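Tyrosine specific protein phosphatase (Trypanosoma cruzi, PDB 4AZ1) probably removes phosphate from phosphotyrosine in proteins. Local coordinates at residues A[154-159]-A[183-188]; A[245-250]-A[285-290]. All blocks are in the same frame, centred on the assembly; numbering follows the deposited sequence.

Contact 1. Residues A[154-159]-A[183-188]; sequences SEDPGK and PHKFTQ
Asp156 and Lys185 meet across the surface of a beta-sheet in a single long salt bridge, with Asp156 OD2 lying 3.8 Å from Lys185 NZ. The two segments belong to strands that are not neighbours: strand 169-177 runs between 151-164 and 184-191, antiparallel to both, so a side-chain bridge here has to span the strand in the middle. Lys185 does this with a chain that runs extended beyond CG, its CG beside the backbone N and anti to the carbonyl carbon (chi1 -64°), and the same carboxylate oxygen also lies alongside its methylenes, 3.7 Å from Lys185 CE.

The ordered side of the contact is that of the aspartate. Asp156 opens a type I turn closed by a bond from Lys159 N to Asp156 O, and within it Gly158 N donates to Asp156 OD1 at 2.9 Å, making an Asx turn. That N-H comes in on the anti side of the carboxylate, and with OD1 held in this way OD2 is left directed at the lysine. The lysine end is the loose one: Lys185 is exposed, and no hydrogen bond joins the segments. Tight packing lies next to it in the strand, where buried Phe186 rests on Leu174 and Leu108.

With one oxygen fixed by the turn and the other facing an ammonium at long range, the attraction is probably mostly electrostatic and weakened by solvent.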
loop_
_atom_site.group_PDB
_atom_site.type_symbol
_atom_site.label_atom_id
_atom_site.label_comp_id
_atom_site.label_asym_id
_atom_site.label_seq_id
_atom_site.Cartn_x
_atom_site.Cartn_y
_atom_site.Cartn_z
ATOM N N SER A 154 -7.866 -11.658 -1.564
ATOM C CA SER A 154 -7.747 -12.960 -2.212
ATOM C C SER A 154 -8.772 -13.115 -3.307
ATOM O O SER A 154 -9.821 -12.458 -3.293
ATOM C CB SER A 154 -7.964 -14.099 -1.206
ATOM O OG SER A 154 -7.252 -13.884 -0.010
ATOM N N GLU A 155 -8.483 -14.008 -4.246
ATOM C CA GLU A 155 -9.459 -14.377 -5.253
ATOM C C GLU A 155 -10.506 -15.265 -4.581
ATOM O O GLU A 155 -10.155 -16.152 -3.816
ATOM C CB GLU A 155 -8.783 -15.113 -6.413
ATOM C CG GLU A 155 -9.762 -15.521 -7.514
ATOM C CD GLU A 155 -9.084 -15.888 -8.823
ATOM O OE1 GLU A 155 -7.828 -15.982 -8.848
ATOM O OE2 GLU A 155 -9.820 -16.079 -9.826
ATOM N N ASP A 156 -11.784 -15.002 -4.834
ATOM C CA ASP A 156 -12.850 -15.823 -4.262
ATOM C C ASP A 156 -12.728 -17.248 -4.800
ATOM O O ASP A 156 -12.830 -17.465 -6.012
ATOM C CB ASP A 156 -14.222 -15.219 -4.593
ATOM C CG ASP A 156 -15.371 -15.869 -3.815
ATOM O OD1 ASP A 156 -15.379 -17.119 -3.644
ATOM O OD2 ASP A 156 -16.277 -15.116 -3.384
ATOM N N PRO A 157 -12.478 -18.224 -3.901
ATOM C CA PRO A 157 -12.236 -19.616 -4.305
ATOM C C PRO A 157 -13.418 -20.237 -5.039
ATOM O O PRO A 157 -13.231 -21.202 -5.785
ATOM C CB PRO A 157 -12.046 -20.356 -2.970
ATOM C CG PRO A 157 -11.662 -19.312 -1.992
ATOM C CD PRO A 157 -12.303 -18.026 -2.448
ATOM N N GLY A 158 -14.616 -19.710 -4.813
ATOM C CA GLY A 158 -15.804 -20.311 -5.386
ATOM C C GLY A 158 -16.397 -19.464 -6.491
ATOM O O GLY A 158 -17.566 -19.622 -6.845
ATOM N N LYS A 159 -15.588 -18.562 -7.043
ATOM C CA LYS A 159 -16.055 -17.687 -8.104
ATOM C C LYS A 159 -14.865 -17.075 -8.843
ATOM O O LYS A 159 -14.267 -16.114 -8.365
ATOM C CB LYS A 159 -16.940 -16.593 -7.504
ATOM C CG LYS A 159 -18.011 -16.060 -8.429
ATOM C CD LYS A 159 -18.985 -15.179 -7.660
ATOM C CE LYS A 159 -20.033 -14.585 -8.584
ATOM N NZ LYS A 159 -20.908 -13.619 -7.867
ATOM N N PRO A 183 -14.224 -12.123 7.192
ATOM C CA PRO A 183 -13.888 -11.748 5.813
ATOM C C PRO A 183 -14.979 -10.890 5.171
ATOM O O PRO A 183 -16.140 -10.964 5.577
ATOM C CB PRO A 183 -13.768 -13.095 5.088
ATOM C CG PRO A 183 -14.475 -14.106 5.975
ATOM C CD PRO A 183 -14.354 -13.586 7.374
ATOM N N HIS A 184 -14.600 -10.073 4.194
ATOM C CA HIS A 184 -15.562 -9.266 3.460
ATOM C C HIS A 184 -15.397 -9.486 1.961
ATOM O O HIS A 184 -14.320 -9.232 1.400
ATOM C CB HIS A 184 -15.409 -7.775 3.787
ATOM C CG HIS A 184 -16.248 -6.879 2.920
ATOM N ND1 HIS A 184 -17.618 -6.782 3.055
ATOM C CD2 HIS A 184 -15.915 -6.054 1.901
ATOM C CE1 HIS A 184 -18.090 -5.934 2.160
ATOM N NE2 HIS A 184 -17.079 -5.475 1.446
ATOM N N LYS A 185 -16.462 -9.960 1.318
ATOM C CA LYS A 185 -16.463 -10.175 -0.126
ATOM C C LYS A 185 -16.858 -8.900 -0.855
ATOM O O LYS A 185 -17.708 -8.147 -0.384
ATOM C CB LYS A 185 -17.444 -11.285 -0.499
ATOM C CG LYS A 185 -17.080 -12.646 0.072
ATOM C CD LYS A 185 -18.054 -13.715 -0.385
ATOM C CE LYS A 185 -17.608 -15.085 0.100
ATOM N NZ LYS A 185 -18.487 -16.165 -0.418
ATOM N N PHE A 186 -16.230 -8.654 -1.997
ATOM C CA PHE A 186 -16.647 -7.564 -2.866
ATOM C C PHE A 186 -16.289 -7.878 -4.317
ATOM O O PHE A 186 -15.477 -8.777 -4.598
ATOM C CB PHE A 186 -16.064 -6.214 -2.398
ATOM C CG PHE A 186 -14.619 -5.991 -2.779
ATOM C CD1 PHE A 186 -13.591 -6.533 -2.021
ATOM C CD2 PHE A 186 -14.294 -5.219 -3.894
ATOM C CE1 PHE A 186 -12.257 -6.317 -2.365
ATOM C CE2 PHE A 186 -12.964 -4.992 -4.254
ATOM C CZ PHE A 186 -11.943 -5.541 -3.480
ATOM N N THR A 187 -16.930 -7.164 -5.237
ATOM C CA THR A 187 -16.667 -7.333 -6.660
ATOM C C THR A 187 -15.951 -6.083 -7.191
ATOM O O THR A 187 -16.395 -4.955 -6.940
ATOM C CB THR A 187 -17.987 -7.586 -7.419
ATOM O OG1 THR A 187 -18.687 -8.682 -6.808
ATOM C CG2 THR A 187 -17.724 -7.917 -8.873
ATOM N N GLN A 188 -14.821 -6.273 -7.873
ATOM C CA GLN A 188 -14.217 -5.186 -8.652
ATOM C C GLN A 188 -14.468 -5.429 -10.135
ATOM O O GLN A 188 -14.262 -6.533 -10.637
ATOM C CB GLN A 188 -12.705 -5.028 -8.395
ATOM C CG GLN A 188 -12.088 -3.802 -9.085
ATOM C CD GLN A 188 -10.915 -4.168 -9.996
ATOM O OE1 GLN A 188 -10.806 -5.308 -10.463
ATOM N NE2 GLN A 188 -10.030 -3.201 -10.242
#

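Contact 2. Residues A[245-250]-A[285-290]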
loop_
_atom_site.group_PDB
_atom_site.type_symbol
_atom_site.label_atom_id
_atom_site.label_comp_id
_atom_site.label_asym_id
_atom_site.label_seq_id
_atom_site.Cartn_x
_atom_site.Cartn_y
_atom_site.Cartn_z
ATOM N N HIS A 245 -32.872 9.648 -14.093
ATOM C CA HIS A 245 -33.905 10.647 -14.394
ATOM C C HIS A 245 -34.780 10.212 -15.565
ATOM O O HIS A 245 -36.005 10.377 -15.535
ATOM C CB HIS A 245 -33.275 12.021 -14.656
ATOM C CG HIS A 245 -32.826 12.706 -13.407
ATOM N ND1 HIS A 245 -33.706 13.320 -12.540
ATOM C CD2 HIS A 245 -31.598 12.835 -12.851
ATOM C CE1 HIS A 245 -33.036 13.814 -11.517
ATOM N NE2 HIS A 245 -31.753 13.538 -11.683
ATOM N N LEU A 246 -34.143 9.641 -16.585
ATOM C CA LEU A 246 -34.852 9.151 -17.762
ATOM C C LEU A 246 -35.851 8.075 -17.352
ATOM O O LEU A 246 -37.013 8.102 -17.760
ATOM C CB LEU A 246 -33.839 8.597 -18.778
ATOM C CG LEU A 246 -34.328 8.101 -20.148
ATOM C CD1 LEU A 246 -33.225 8.238 -21.188
ATOM C CD2 LEU A 246 -34.802 6.654 -20.094
ATOM N N GLU A 247 -35.384 7.131 -16.540
ATOM C CA GLU A 247 -36.204 6.001 -16.096
ATOM C C GLU A 247 -37.374 6.379 -15.177
ATOM O O GLU A 247 -38.361 5.643 -15.101
ATOM C CB GLU A 247 -35.317 4.949 -15.413
ATOM C CG GLU A 247 -34.516 4.093 -16.382
ATOM C CD GLU A 247 -33.510 3.184 -15.681
ATOM O OE1 GLU A 247 -33.137 3.472 -14.518
ATOM O OE2 GLU A 247 -33.090 2.177 -16.296
ATOM N N ARG A 248 -37.257 7.501 -14.468
ATOM C CA ARG A 248 -38.336 7.945 -13.589
ATOM C C ARG A 248 -39.053 9.186 -14.143
ATOM O O ARG A 248 -39.772 9.888 -13.418
ATOM C CB ARG A 248 -37.867 8.122 -12.130
ATOM C CG ARG A 248 -36.718 9.078 -11.923
ATOM C CD ARG A 248 -36.319 9.228 -10.457
ATOM N NE ARG A 248 -36.111 7.963 -9.748
ATOM C CZ ARG A 248 -35.581 7.871 -8.528
ATOM N NH1 ARG A 248 -35.188 8.970 -7.897
ATOM N NH2 ARG A 248 -35.430 6.689 -7.936
ATOM N N GLY A 249 -38.857 9.437 -15.438
ATOM C CA GLY A 249 -39.654 10.417 -16.153
ATOM C C GLY A 249 -39.331 11.857 -15.810
ATOM O O GLY A 249 -40.144 12.752 -16.046
ATOM N N THR A 250 -38.137 12.089 -15.270
ATOM C CA THR A 250 -37.755 13.436 -14.854
ATOM C C THR A 250 -36.586 14.025 -15.652
ATOM O O THR A 250 -36.008 15.040 -15.251
ATOM C CB THR A 250 -37.433 13.482 -13.359
ATOM O OG1 THR A 250 -36.650 12.334 -13.015
ATOM C CG2 THR A 250 -38.721 13.472 -12.539
ATOM N N MET A 285 -28.736 9.296 -25.611
ATOM C CA MET A 285 -29.183 9.054 -26.971
ATOM C C MET A 285 -29.281 7.560 -27.285
ATOM O O MET A 285 -30.303 7.107 -27.801
ATOM C CB MET A 285 -28.274 9.776 -27.967
ATOM C CG MET A 285 -28.337 11.296 -27.838
ATOM S SD MET A 285 -27.101 12.135 -28.863
ATOM C CE MET A 285 -27.862 11.941 -30.498
ATOM N N CYS A 286 -28.236 6.794 -26.973
ATOM C CA CYS A 286 -28.278 5.346 -27.196
ATOM C C CYS A 286 -29.447 4.679 -26.468
ATOM O O CYS A 286 -30.165 3.873 -27.059
ATOM C CB CYS A 286 -26.963 4.683 -26.784
ATOM S SG CYS A 286 -25.582 5.119 -27.848
ATOM N N ARG A 287 -29.655 5.029 -25.199
ATOM C CA ARG A 287 -30.784 4.467 -24.449
ATOM C C ARG A 287 -32.091 4.784 -25.158
ATOM O O ARG A 287 -33.005 3.955 -25.195
ATOM C CB ARG A 287 -30.815 5.001 -23.014
ATOM C CG ARG A 287 -31.998 4.511 -22.181
ATOM C CD ARG A 287 -31.948 2.991 -21.928
ATOM N NE ARG A 287 -30.855 2.608 -21.030
ATOM C CZ ARG A 287 -30.913 2.703 -19.701
ATOM N NH1 ARG A 287 -32.009 3.172 -19.114
ATOM N NH2 ARG A 287 -29.882 2.331 -18.957
ATOM N N LEU A 288 -32.160 5.976 -25.744
ATOM C CA LEU A 288 -33.354 6.423 -26.459
ATOM C C LEU A 288 -33.436 5.840 -27.866
ATOM O O LEU A 288 -34.440 6.002 -28.548
ATOM C CB LEU A 288 -33.384 7.953 -26.521
ATOM C CG LEU A 288 -33.673 8.601 -25.167
ATOM C CD1 LEU A 288 -33.553 10.119 -25.221
ATOM C CD2 LEU A 288 -35.058 8.186 -24.689
ATOM N N GLY A 289 -32.382 5.160 -28.306
ATOM C CA GLY A 289 -32.394 4.577 -29.640
ATOM C C GLY A 289 -32.114 5.588 -30.733
ATOM O O GLY A 289 -32.456 5.370 -31.902
ATOM N N VAL A 290 -31.491 6.700 -30.354
ATOM C CA VAL A 290 -31.086 7.709 -31.322
ATOM C C VAL A 290 -29.651 7.443 -31.791
ATOM O O VAL A 290 -28.747 7.222 -30.969
ATOM C CB VAL A 290 -31.210 9.135 -30.744
ATOM C CG1 VAL A 290 -30.752 10.157 -31.768
ATOM C CG2 VAL A 290 -32.662 9.418 -30.348
#
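Leu246 carries the apolar half of this contact, its branched end lying against Arg287 and Leu288 at the C-terminal end of helix 274-288. With CG anti to the backbone N (chi1 -176°), the side chain extends toward the other helix; CD1 lies 4.0 Å from Leu288 CD2, the two leucine side chains running antiparallel, side by side, and the same methyl is 4.0 Å from Arg287 CG.

The charged half is a salt bridge in which Arg287 NH1 donates to Glu247 OE2 at 3.2 Å. The bond is bent, 139° at the hydrogen, and reaches the oxygen from above the carboxylate plane, the two side chains lying roughly perpendicular. Arg287 folds at chi2 and chi3, and its NE forms a second salt bridge with Glu207, so the guanidinium is shared between two acids.

Backbone bonds shape both helix ends: Gly249 and Gly289, each with positive phi, form Schellman motifs, the first through Thr250 N to His245 O and Gly249 N to Leu246 O.

The contact thus joins the C-terminal ends of helices 232-247 and 274-288, while helix 203-215 flanks it, supplying Glu207 and, through Lys214, packing against Arg287.

Overall arrangement
The two contacts lie toward different ends of the molecule, their centres 34 Å apart and their nearest atoms about 19 Å apart, without touching. They follow one another along the chain: contact 1 closes before contact 2 opens. Contact 1 belongs to the large mixed sheet, where strands 151-164 and 184-191 flank strand 169-177; contact 2 belongs to the helical part that follows the sheet's last strand in the chain, 222-225. No helix or strand is common to both. Each is a surface contact that includes an acid-base pair, one spanning a strand, the other joining two helix ends, so each links separate elements of its own part of the fold, and neither touches the other.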